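Local atomic coordinates of pyridine synthase TbtD (Thermobispora bispora, PDB entry 5WA4), a protein that probably catalyses the [4+2] aza-cycloaddition that builds the pyridine ring of the thiopeptide thiomuracin, and binds an N-terminal leader peptide fragment. Residues R12-Y17 against P116-N121; A44-H49 against D146-V151; A162-I167 against T326-T331; A222-L227 against A346-G351. All coordinates share one frame; numbering follows the deposited sequence.

In the fold
The four contacts run from the four-stranded antiparallel sheet out into the helical part of the chain. Contacts 1 and 2 both reach that sheet, their centres about 18 Å apart. Contact 2 leads directly into contact 3, the centres about 14 Å apart, because Arg327 from the 326-331 segment extends its side chain into the strand-helix packing of contact 2. Contact 4 lies about 21 Å from contact 3, centre to centre, and its Arg226 packs on Thr166 there; contacts 1 and 4 are the far ends, their centres about 44 Å apart. The bound peptide touches 162-167 of contact 3 and 222-227 of contact 4, which places these two beside the leader-binding region.

Contact 1. Residues R12-Y17 against P116-N121; sequences RFRVDY and PWSPDN
Asp16, the last residue of strand 9-16, sets its carboxylate against Ser118 of the loop that leads into strand 123-128. The close side is formed by Asp16, Arg14 and Ser118, all buried. Asp16 CB lies 3.2 Å from Pro119 O, and Arg14 NE approaches Ser118 CB at 3.6 Å. The modelled gap between Asp16 OD1 and Ser118 OG is too short to be trusted, so a bond there is plausible but doubtful in detail. More secure is the side-on grip of Arg14 on Asp16: Arg14 NE meets OD1 at 3.1 Å and NH2 meets OD2 at 3.0 Å. Both carboxylate oxygens lie in the guanidinium plane, each met on its syn side, while the nitrogens stand 32° out of the carboxylate plane. Arg14 NH2 is also bonded to Arg51 O.

Farther along, the loop is less covered: Asp120 and Asn121 are partly exposed and Pro119 is exposed. Asn121 N gives a weak bond to Asp16 O at 3.1 Å, while Asn121 OD1 stands near the edge of the buried Tyr17 ring, 3.7 Å from CD1. Ser88 takes the polar ends of Asp120 and Asn121, and Tyr82 that of Tyr17.

A buried carboxylate held by a guanidinium probably stays ionised, so the loop would pack against an ion pair whose charges largely offset each other.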
# COMPACT_ATOMS: atom_id res chain seq x y z
N ARG E 12 38.85 -13.91 -16.22
CA ARG E 12 38.44 -12.52 -16.31
C ARG E 12 39.59 -11.56 -16.59
O ARG E 12 40.69 -11.71 -16.05
CB ARG E 12 37.73 -12.09 -15.03
CG ARG E 12 36.44 -12.81 -14.78
CD ARG E 12 35.79 -12.33 -13.50
NE ARG E 12 36.51 -12.79 -12.32
CZ ARG E 12 36.23 -12.38 -11.09
NH1 ARG E 12 35.26 -11.50 -10.90
NH2 ARG E 12 36.92 -12.84 -10.06
N PHE E 13 39.32 -10.56 -17.42
CA PHE E 13 40.29 -9.50 -17.67
C PHE E 13 39.62 -8.14 -17.55
O PHE E 13 38.47 -7.97 -17.95
CB PHE E 13 40.92 -9.67 -19.05
CG PHE E 13 41.97 -10.75 -19.10
CD1 PHE E 13 43.24 -10.53 -18.59
CD2 PHE E 13 41.68 -11.99 -19.65
CE1 PHE E 13 44.20 -11.53 -18.63
CE2 PHE E 13 42.65 -12.99 -19.69
CZ PHE E 13 43.90 -12.76 -19.18
N ARG E 14 40.35 -7.18 -16.98
CA ARG E 14 39.87 -5.81 -16.90
C ARG E 14 40.72 -4.85 -17.76
O ARG E 14 41.91 -4.67 -17.51
CB ARG E 14 39.88 -5.33 -15.45
CG ARG E 14 39.16 -4.00 -15.28
CD ARG E 14 39.41 -3.28 -13.97
NE ARG E 14 38.95 -1.90 -14.07
CZ ARG E 14 37.76 -1.46 -13.65
NH1 ARG E 14 36.90 -2.29 -13.08
NH2 ARG E 14 37.43 -0.18 -13.79
N VAL E 15 40.09 -4.23 -18.76
CA VAL E 15 40.74 -3.21 -19.60
C VAL E 15 40.19 -1.79 -19.37
O VAL E 15 39.14 -1.46 -19.92
CB VAL E 15 40.56 -3.53 -21.09
CG1 VAL E 15 41.39 -2.57 -21.95
CG2 VAL E 15 40.89 -4.98 -21.37
N ASP E 16 40.89 -0.96 -18.61
CA ASP E 16 40.46 0.43 -18.37
C ASP E 16 40.68 1.35 -19.57
O ASP E 16 41.75 1.38 -20.17
CB ASP E 16 41.18 1.01 -17.15
CG ASP E 16 40.79 0.32 -15.85
OD1 ASP E 16 41.41 -0.72 -15.51
OD2 ASP E 16 39.89 0.82 -15.16
N TYR E 17 39.66 2.13 -19.92
CA TYR E 17 39.74 3.01 -21.07
C TYR E 17 38.71 4.12 -20.92
O TYR E 17 37.73 4.19 -21.65
CB TYR E 17 39.51 2.19 -22.33
CG TYR E 17 40.00 2.78 -23.63
CD1 TYR E 17 41.34 3.09 -23.84
CD2 TYR E 17 39.10 2.98 -24.67
CE1 TYR E 17 41.76 3.61 -25.05
CE2 TYR E 17 39.51 3.50 -25.89
CZ TYR E 17 40.84 3.81 -26.08
OH TYR E 17 41.20 4.32 -27.31
N PRO E 116 38.81 4.38 -5.13
CA PRO E 116 39.45 5.09 -6.24
C PRO E 116 39.38 4.31 -7.55
O PRO E 116 39.51 3.09 -7.50
CB PRO E 116 40.91 5.20 -5.79
CG PRO E 116 40.87 5.07 -4.32
CD PRO E 116 39.80 4.08 -4.08
N TRP E 117 39.22 4.99 -8.69
CA TRP E 117 39.23 4.31 -9.99
C TRP E 117 40.51 3.50 -10.21
O TRP E 117 41.58 3.80 -9.67
CB TRP E 117 39.06 5.31 -11.15
CG TRP E 117 37.64 5.83 -11.29
CD1 TRP E 117 36.65 5.73 -10.36
CD2 TRP E 117 37.07 6.51 -12.41
NE1 TRP E 117 35.50 6.31 -10.84
CE2 TRP E 117 35.73 6.79 -12.09
CE3 TRP E 117 37.56 6.90 -13.67
CZ2 TRP E 117 34.87 7.46 -12.97
CZ3 TRP E 117 36.70 7.56 -14.55
CH2 TRP E 117 35.37 7.83 -14.20
N SER E 118 40.37 2.43 -10.99
CA SER E 118 41.50 1.72 -11.56
C SER E 118 42.25 2.67 -12.48
O SER E 118 41.64 3.57 -13.07
CB SER E 118 41.01 0.48 -12.32
OG SER E 118 41.93 0.02 -13.28
N PRO E 119 43.58 2.50 -12.59
CA PRO E 119 44.43 3.30 -13.49
C PRO E 119 43.98 3.23 -14.93
O PRO E 119 43.65 2.15 -15.40
CB PRO E 119 45.80 2.66 -13.32
CG PRO E 119 45.77 2.10 -11.93
CD PRO E 119 44.37 1.59 -11.76
N ASP E 120 43.96 4.37 -15.63
CA ASP E 120 43.45 4.41 -16.99
C ASP E 120 44.45 3.72 -17.90
O ASP E 120 45.64 3.64 -17.59
CB ASP E 120 43.17 5.85 -17.43
CG ASP E 120 42.33 5.94 -18.70
OD1 ASP E 120 41.71 4.94 -19.12
OD2 ASP E 120 42.27 7.05 -19.28
N ASN E 121 43.95 3.16 -19.00
CA ASN E 121 44.78 2.50 -20.00
C ASN E 121 45.60 1.30 -19.52
O ASN E 121 46.48 0.84 -20.25
CB ASN E 121 45.75 3.52 -20.63
CG ASN E 121 45.03 4.69 -21.23
OD1 ASN E 121 44.41 4.58 -22.29
ND2 ASN E 121 45.10 5.84 -20.56

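Contact 2. Residues A44-H49 against D146-V151; sequences AYFLRH and DTTPSV
Phe46 holds its CG between the backbone N and the carbonyl carbon (chi1 48°), a setting that lets the ring reach helix 135-159. On the helix, Thr148 keeps CG2 anti to its backbone N, with OG1 beside that N (chi1 -70°), which presents the methyl to the ring and leaves the hydroxyl for polar partners. Two branches meet the phenyl group: Thr148 CG2 comes to 4.1 Å from Phe46 CE2, and Val151 CG1 to 4.0 Å from Phe46 CZ. Both approach obliquely. Val151 and Phe46 arrive from opposite directions, whereas Thr148 slants across the line of the ring.

Thr148 OG1 stays 3.9 Å from Ala44 O of the strand. It is bonded instead to Tyr144 O, one turn back in its own helix, and to Arg327 NH2. That arginine, from helix 307-328, also makes a cation-pi contact with Phe46, so one side chain joins the aromatic and the polar parts of the interface. Tyr45, on the same strand, stacks with Tyr59 of the adjacent strand and packs on Ala141 of the helix.

Pro149 belongs to the kink of the helix at this point, where the N atoms of 149 and 150 lack bonds to the preceding turn; Thr148 sits just before it. The axes of the two short segments pass 8.3 Å apart at 59°. The arrangement is a helix packed against a strand at the edge of the antiparallel sheet as formed within this chain, and it joins the sheet to the helical part of the fold through a buried, mostly apolar contact.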
# COMPACT_ATOMS: atom_id res chain seq x y z
N ALA E 44 34.73 -16.83 -26.27
CA ALA E 44 35.05 -15.57 -25.64
C ALA E 44 33.94 -14.53 -25.82
O ALA E 44 33.11 -14.63 -26.74
CB ALA E 44 36.36 -15.04 -26.18
N TYR E 45 33.93 -13.54 -24.92
CA TYR E 45 33.05 -12.39 -25.05
C TYR E 45 33.52 -11.27 -24.14
O TYR E 45 34.32 -11.47 -23.22
CB TYR E 45 31.58 -12.78 -24.75
CG TYR E 45 31.20 -12.98 -23.29
CD1 TYR E 45 31.40 -14.21 -22.66
CD2 TYR E 45 30.58 -11.97 -22.56
CE1 TYR E 45 31.02 -14.41 -21.32
CE2 TYR E 45 30.19 -12.16 -21.23
CZ TYR E 45 30.41 -13.39 -20.61
OH TYR E 45 30.03 -13.59 -19.30
N PHE E 46 33.02 -10.06 -24.42
CA PHE E 46 33.38 -8.89 -23.63
C PHE E 46 32.12 -8.15 -23.22
O PHE E 46 31.08 -8.27 -23.88
CB PHE E 46 34.35 -7.96 -24.42
CG PHE E 46 33.91 -7.67 -25.83
CD1 PHE E 46 33.17 -6.55 -26.12
CD2 PHE E 46 34.23 -8.54 -26.87
CE1 PHE E 46 32.76 -6.29 -27.42
CE2 PHE E 46 33.82 -8.28 -28.17
CZ PHE E 46 33.08 -7.16 -28.44
N LEU E 47 32.22 -7.40 -22.13
CA LEU E 47 31.16 -6.51 -21.69
C LEU E 47 31.69 -5.11 -21.29
O LEU E 47 32.83 -4.98 -20.79
CB LEU E 47 30.42 -7.12 -20.50
CG LEU E 47 29.73 -8.47 -20.68
CD1 LEU E 47 29.38 -9.04 -19.32
CD2 LEU E 47 28.50 -8.35 -21.57
N ARG E 48 30.86 -4.09 -21.48
CA ARG E 48 31.16 -2.78 -20.90
C ARG E 48 30.59 -2.67 -19.50
O ARG E 48 29.54 -3.22 -19.21
CB ARG E 48 30.57 -1.65 -21.74
CG ARG E 48 30.78 -1.82 -23.20
CD ARG E 48 29.96 -0.84 -23.95
NE ARG E 48 30.12 -1.02 -25.39
CZ ARG E 48 30.23 -0.02 -26.26
NH1 ARG E 48 30.26 1.22 -25.82
NH2 ARG E 48 30.33 -0.27 -27.56
N HIS E 49 31.29 -1.93 -18.64
CA HIS E 49 30.80 -1.60 -17.31
C HIS E 49 31.42 -0.27 -16.79
O HIS E 49 32.49 0.14 -17.23
CB HIS E 49 31.09 -2.73 -16.32
CG HIS E 49 30.22 -2.69 -15.11
ND1 HIS E 49 30.58 -2.04 -13.95
CD2 HIS E 49 28.98 -3.20 -14.88
CE1 HIS E 49 29.62 -2.16 -13.05
NE2 HIS E 49 28.63 -2.86 -13.59
N ASP E 146 27.96 -16.12 -28.80
CA ASP E 146 27.40 -16.42 -30.10
C ASP E 146 27.10 -15.13 -30.88
O ASP E 146 27.06 -15.16 -32.11
CB ASP E 146 26.15 -17.28 -29.96
CG ASP E 146 26.44 -18.62 -29.31
OD1 ASP E 146 27.61 -19.06 -29.35
OD2 ASP E 146 25.50 -19.23 -28.75
N THR E 147 26.91 -14.02 -30.17
CA THR E 147 26.51 -12.76 -30.80
C THR E 147 27.66 -11.76 -31.01
O THR E 147 27.45 -10.66 -31.55
CB THR E 147 25.40 -12.04 -30.00
OG1 THR E 147 25.73 -12.04 -28.60
CG2 THR E 147 24.07 -12.72 -30.20
N THR E 148 28.87 -12.14 -30.63
CA THR E 148 30.02 -11.27 -30.84
C THR E 148 30.27 -10.79 -32.29
O THR E 148 30.56 -9.60 -32.52
CB THR E 148 31.26 -11.94 -30.32
OG1 THR E 148 31.18 -11.98 -28.89
CG2 THR E 148 32.47 -11.17 -30.74
N PRO E 149 30.17 -11.70 -33.29
CA PRO E 149 30.30 -11.15 -34.65
C PRO E 149 29.15 -10.22 -35.03
O PRO E 149 29.27 -9.48 -36.00
CB PRO E 149 30.30 -12.40 -35.56
CG PRO E 149 29.75 -13.50 -34.72
CD PRO E 149 30.15 -13.17 -33.30
N SER E 150 28.06 -10.26 -34.28
CA SER E 150 26.98 -9.32 -34.53
C SER E 150 27.33 -7.96 -33.94
O SER E 150 26.78 -6.92 -34.34
CB SER E 150 25.65 -9.83 -33.96
OG SER E 150 24.97 -10.62 -34.90
N VAL E 151 28.25 -7.97 -32.97
CA VAL E 151 28.72 -6.74 -32.39
C VAL E 151 29.60 -6.00 -33.40
O VAL E 151 29.27 -4.88 -33.79
CB VAL E 151 29.49 -6.99 -31.10
CG1 VAL E 151 30.07 -5.71 -30.58
CG2 VAL E 151 28.56 -7.58 -30.07

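Contact 3. Residues A162-I167 against T326-T331; sequences ASLPTI and TRLGLT
Leu164 CD2 lies over one face of the flat peptide unit that joins Gly329 to Leu330, 3.6 Å from Leu330 N and 3.9 Å from Gly329 C. The neighbouring peptide unit turns its oxygen to the same methyl, with Leu328 O at 3.5 Å. No aromatic ring takes part, so these peptide planes are the flat surfaces on which the leucine rests. Pro165 adds its CA, 4.2 Å from Leu330 CD1.

The rest of Leu164 meets side chains. With CG anti to the backbone N (chi1 -180°), the leucine reaches out from the start of helix 164-178 to two partners: CD1 packs 3.9 Å from Leu328 CB, and the branch carbon CG 3.8 Å from Leu330 CD1. Both neighbours slant across it. Ile167, one turn on, sends CG2 to 4.1 Å from Leu328 CD1, crossing that leucine at about a right angle. Leu328 thus has a partner on each of two successive turns, and Ala154 of helix 135-159 lies against it as well.

Gly329, with its positive phi of 116°, ends helix 307-328 in a Schellman motif, and Thr331 then N-caps helix 332-352 through Gln334 N. Ser163 takes the N-cap position of helix 164-178, and its backbone N donates to an acidic side chain of the bound peptide; a helix start would probably favour such an anion. What results is a helix N-terminus wedged against a Schellman-capped turn between two helices, an apolar joint beside the bound leader peptide.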
# COMPACT_ATOMS: atom_id res chain seq x y z
N ALA E 162 26.71 5.00 -39.86
CA ALA E 162 25.38 4.43 -39.73
C ALA E 162 24.85 4.74 -38.36
O ALA E 162 25.60 4.76 -37.39
CB ALA E 162 25.37 2.94 -39.97
N SER E 163 23.56 5.01 -38.29
CA SER E 163 22.90 5.37 -37.05
C SER E 163 22.71 4.16 -36.11
O SER E 163 21.90 3.28 -36.40
CB SER E 163 21.56 6.03 -37.40
OG SER E 163 20.61 5.98 -36.35
N LEU E 164 23.46 4.12 -35.01
CA LEU E 164 23.29 3.08 -33.99
C LEU E 164 21.82 2.87 -33.57
O LEU E 164 21.39 1.71 -33.43
CB LEU E 164 24.13 3.38 -32.74
CG LEU E 164 23.94 2.29 -31.69
CD1 LEU E 164 24.12 0.88 -32.33
CD2 LEU E 164 24.88 2.50 -30.50
N PRO E 165 21.05 3.96 -33.37
CA PRO E 165 19.62 3.73 -33.12
C PRO E 165 18.91 2.94 -34.20
O PRO E 165 17.96 2.25 -33.89
CB PRO E 165 19.06 5.15 -33.03
CG PRO E 165 20.15 5.90 -32.43
CD PRO E 165 21.41 5.35 -33.06
N THR E 166 19.38 3.05 -35.44
CA THR E 166 18.71 2.39 -36.57
C THR E 166 19.05 0.91 -36.57
O THR E 166 18.25 0.09 -37.00
CB THR E 166 19.10 3.03 -37.93
OG1 THR E 166 19.02 4.46 -37.83
CG2 THR E 166 18.16 2.56 -39.06
N ILE E 167 20.24 0.57 -36.11
CA ILE E 167 20.55 -0.82 -35.91
C ILE E 167 19.62 -1.38 -34.82
O ILE E 167 18.95 -2.40 -35.02
CB ILE E 167 22.01 -1.03 -35.55
CG1 ILE E 167 22.90 -0.59 -36.73
CG2 ILE E 167 22.25 -2.49 -35.15
CD1 ILE E 167 24.42 -0.66 -36.48
N THR E 326 22.93 -2.58 -25.41
CA THR E 326 23.79 -1.93 -24.42
C THR E 326 25.27 -2.25 -24.73
O THR E 326 26.16 -1.44 -24.49
CB THR E 326 23.42 -2.33 -22.95
OG1 THR E 326 22.33 -1.53 -22.50
CG2 THR E 326 24.61 -2.15 -21.99
N ARG E 327 25.53 -3.42 -25.30
CA ARG E 327 26.90 -3.79 -25.62
C ARG E 327 27.39 -3.02 -26.86
O ARG E 327 28.59 -2.85 -27.07
CB ARG E 327 27.00 -5.30 -25.86
CG ARG E 327 28.35 -5.90 -25.60
CD ARG E 327 28.25 -7.37 -25.93
NE ARG E 327 29.54 -8.04 -25.94
CZ ARG E 327 29.76 -9.16 -26.62
NH1 ARG E 327 28.78 -9.70 -27.34
NH2 ARG E 327 30.96 -9.73 -26.60
N LEU E 328 26.44 -2.56 -27.68
CA LEU E 328 26.74 -1.76 -28.87
C LEU E 328 27.00 -0.28 -28.53
O LEU E 328 27.52 0.46 -29.36
CB LEU E 328 25.60 -1.85 -29.89
CG LEU E 328 25.21 -3.21 -30.46
CD1 LEU E 328 24.16 -3.07 -31.54
CD2 LEU E 328 26.42 -3.96 -30.99
N GLY E 329 26.62 0.14 -27.33
CA GLY E 329 26.81 1.52 -26.92
C GLY E 329 25.51 2.28 -26.66
O GLY E 329 25.55 3.38 -26.11
N LEU E 330 24.38 1.71 -27.06
CA LEU E 330 23.06 2.34 -26.88
C LEU E 330 22.82 2.73 -25.43
O LEU E 330 23.11 1.96 -24.51
CB LEU E 330 21.94 1.42 -27.35
CG LEU E 330 20.72 2.14 -27.91
CD1 LEU E 330 21.09 2.78 -29.25
CD2 LEU E 330 19.53 1.21 -28.09
N THR E 331 22.30 3.92 -25.21
CA THR E 331 22.00 4.38 -23.85
C THR E 331 20.59 3.94 -23.53
O THR E 331 19.77 3.86 -24.45
CB THR E 331 22.14 5.93 -23.70
OG1 THR E 331 21.14 6.59 -24.50
CG2 THR E 331 23.51 6.39 -24.14

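Contact 4. Residues A222-L227 against A346-G351; sequences AFTERL and AADVYG
Leu227 drives its two methyls into the turn of helix 332-352 at Ala346-Tyr350. CD2 meets Val349 CG2 at 3.6 Å, the two side chains sliding past each other in opposite directions, and reaches Tyr350 CE2 at 3.9 Å by an oblique approach. CD1 sits 3.5 Å from Ala346 N and 4.1 Å from Ala346 CB. CG of Leu227, anti to the backbone N (chi1 172°), gives the branch the reach to touch all three residues.

One turn earlier, Thr224 sets CG2 3.8 Å from Asp348 CB, and its carbonyl O lies 3.7 Å from Val349 CG2. That one valine methyl is therefore shared by Leu227 and Thr224. The threonine hydroxyl looks back into its own helix and bonds to Arg220 O.

Behind this first shell, Val349 CG1 sits over the centre of one face of the Tyr350 ring and probably helps to place it, while Leu184 and Pro185 also pack on the tyrosine. Asp348 is held by the hydroxyl of Tyr216 and by a salt bridge to Arg220 of a third subunit. From helix 220-235, Phe223 and Arg226 touch the bound peptide.

The segment axes cross at -66°, 9.2 Å apart at closest approach. It is a steeply crossed helix-helix packing within the helical part of the fold, bordered by a subunit interface and the leader-peptide site.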
# COMPACT_ATOMS: atom_id res chain seq x y z
N ALA E 222 8.67 7.05 -43.18
CA ALA E 222 9.99 6.41 -43.10
C ALA E 222 10.00 5.24 -42.09
O ALA E 222 10.61 4.19 -42.36
CB ALA E 222 11.05 7.43 -42.73
N PHE E 223 9.33 5.41 -40.95
CA PHE E 223 9.31 4.38 -39.91
C PHE E 223 8.45 3.19 -40.30
O PHE E 223 8.88 2.05 -40.14
CB PHE E 223 8.81 4.95 -38.57
CG PHE E 223 9.87 5.65 -37.78
CD1 PHE E 223 10.77 4.94 -37.02
CD2 PHE E 223 9.97 7.03 -37.81
CE1 PHE E 223 11.75 5.58 -36.31
CE2 PHE E 223 10.95 7.67 -37.10
CZ PHE E 223 11.85 6.94 -36.35
N THR E 224 7.24 3.45 -40.78
CA THR E 224 6.31 2.38 -41.09
C THR E 224 6.84 1.47 -42.17
O THR E 224 6.67 0.26 -42.12
CB THR E 224 4.96 2.91 -41.56
OG1 THR E 224 5.17 3.91 -42.56
CG2 THR E 224 4.17 3.48 -40.40
N GLU E 225 7.49 2.07 -43.17
CA GLU E 225 7.92 1.26 -44.30
C GLU E 225 9.26 0.56 -44.04
O GLU E 225 9.57 -0.46 -44.69
CB GLU E 225 7.94 2.11 -45.58
CG GLU E 225 6.52 2.25 -46.17
CD GLU E 225 6.40 3.33 -47.23
OE1 GLU E 225 7.34 4.14 -47.37
OE2 GLU E 225 5.36 3.37 -47.93
N ARG E 226 10.04 1.03 -43.07
CA ARG E 226 11.17 0.23 -42.61
C ARG E 226 10.72 -0.93 -41.70
O ARG E 226 11.34 -1.99 -41.68
CB ARG E 226 12.20 1.08 -41.89
CG ARG E 226 13.51 0.37 -41.79
CD ARG E 226 14.50 1.09 -40.94
NE ARG E 226 15.76 0.36 -40.94
CZ ARG E 226 16.66 0.41 -41.92
NH1 ARG E 226 16.40 1.16 -42.99
NH2 ARG E 226 17.80 -0.26 -41.85
N LEU E 227 9.64 -0.74 -40.95
CA LEU E 227 9.14 -1.78 -40.07
C LEU E 227 8.51 -2.91 -40.89
O LEU E 227 8.76 -4.08 -40.63
CB LEU E 227 8.14 -1.20 -39.06
CG LEU E 227 7.37 -2.19 -38.17
CD1 LEU E 227 7.28 -1.62 -36.78
CD2 LEU E 227 5.97 -2.45 -38.70
N ALA E 346 4.45 -0.04 -35.52
CA ALA E 346 3.64 -1.25 -35.52
C ALA E 346 2.16 -0.92 -35.43
O ALA E 346 1.37 -1.48 -36.15
CB ALA E 346 4.03 -2.16 -34.38
N ALA E 347 1.80 0.01 -34.56
CA ALA E 347 0.39 0.35 -34.38
C ALA E 347 -0.21 0.86 -35.69
O ALA E 347 -1.39 0.61 -35.99
CB ALA E 347 0.24 1.40 -33.27
N ASP E 348 0.60 1.55 -36.48
CA ASP E 348 0.10 2.06 -37.74
C ASP E 348 -0.10 0.93 -38.73
O ASP E 348 -1.21 0.71 -39.21
CB ASP E 348 1.05 3.11 -38.31
CG ASP E 348 0.58 4.52 -38.03
OD1 ASP E 348 -0.65 4.72 -38.03
OD2 ASP E 348 1.44 5.40 -37.77
N VAL E 349 0.98 0.20 -38.99
CA VAL E 349 1.00 -0.83 -40.02
C VAL E 349 -0.05 -1.90 -39.80
O VAL E 349 -0.72 -2.29 -40.74
CB VAL E 349 2.36 -1.53 -40.11
CG1 VAL E 349 2.31 -2.61 -41.18
CG2 VAL E 349 3.46 -0.50 -40.40
N TYR E 350 -0.19 -2.34 -38.55
CA TYR E 350 -1.06 -3.47 -38.22
C TYR E 350 -2.46 -3.02 -37.77
O TYR E 350 -3.35 -3.84 -37.54
CB TYR E 350 -0.39 -4.36 -37.16
CG TYR E 350 0.86 -5.00 -37.72
CD1 TYR E 350 0.78 -6.03 -38.65
CD2 TYR E 350 2.13 -4.54 -37.37
CE1 TYR E 350 1.92 -6.60 -39.20
CE2 TYR E 350 3.28 -5.11 -37.91
CZ TYR E 350 3.17 -6.14 -38.82
OH TYR E 350 4.32 -6.70 -39.37
N GLY E 351 -2.65 -1.71 -37.69
CA GLY E 351 -3.97 -1.16 -37.43
C GLY E 351 -4.73 -0.93 -38.72
O GLY E 351 -5.95 -1.13 -38.76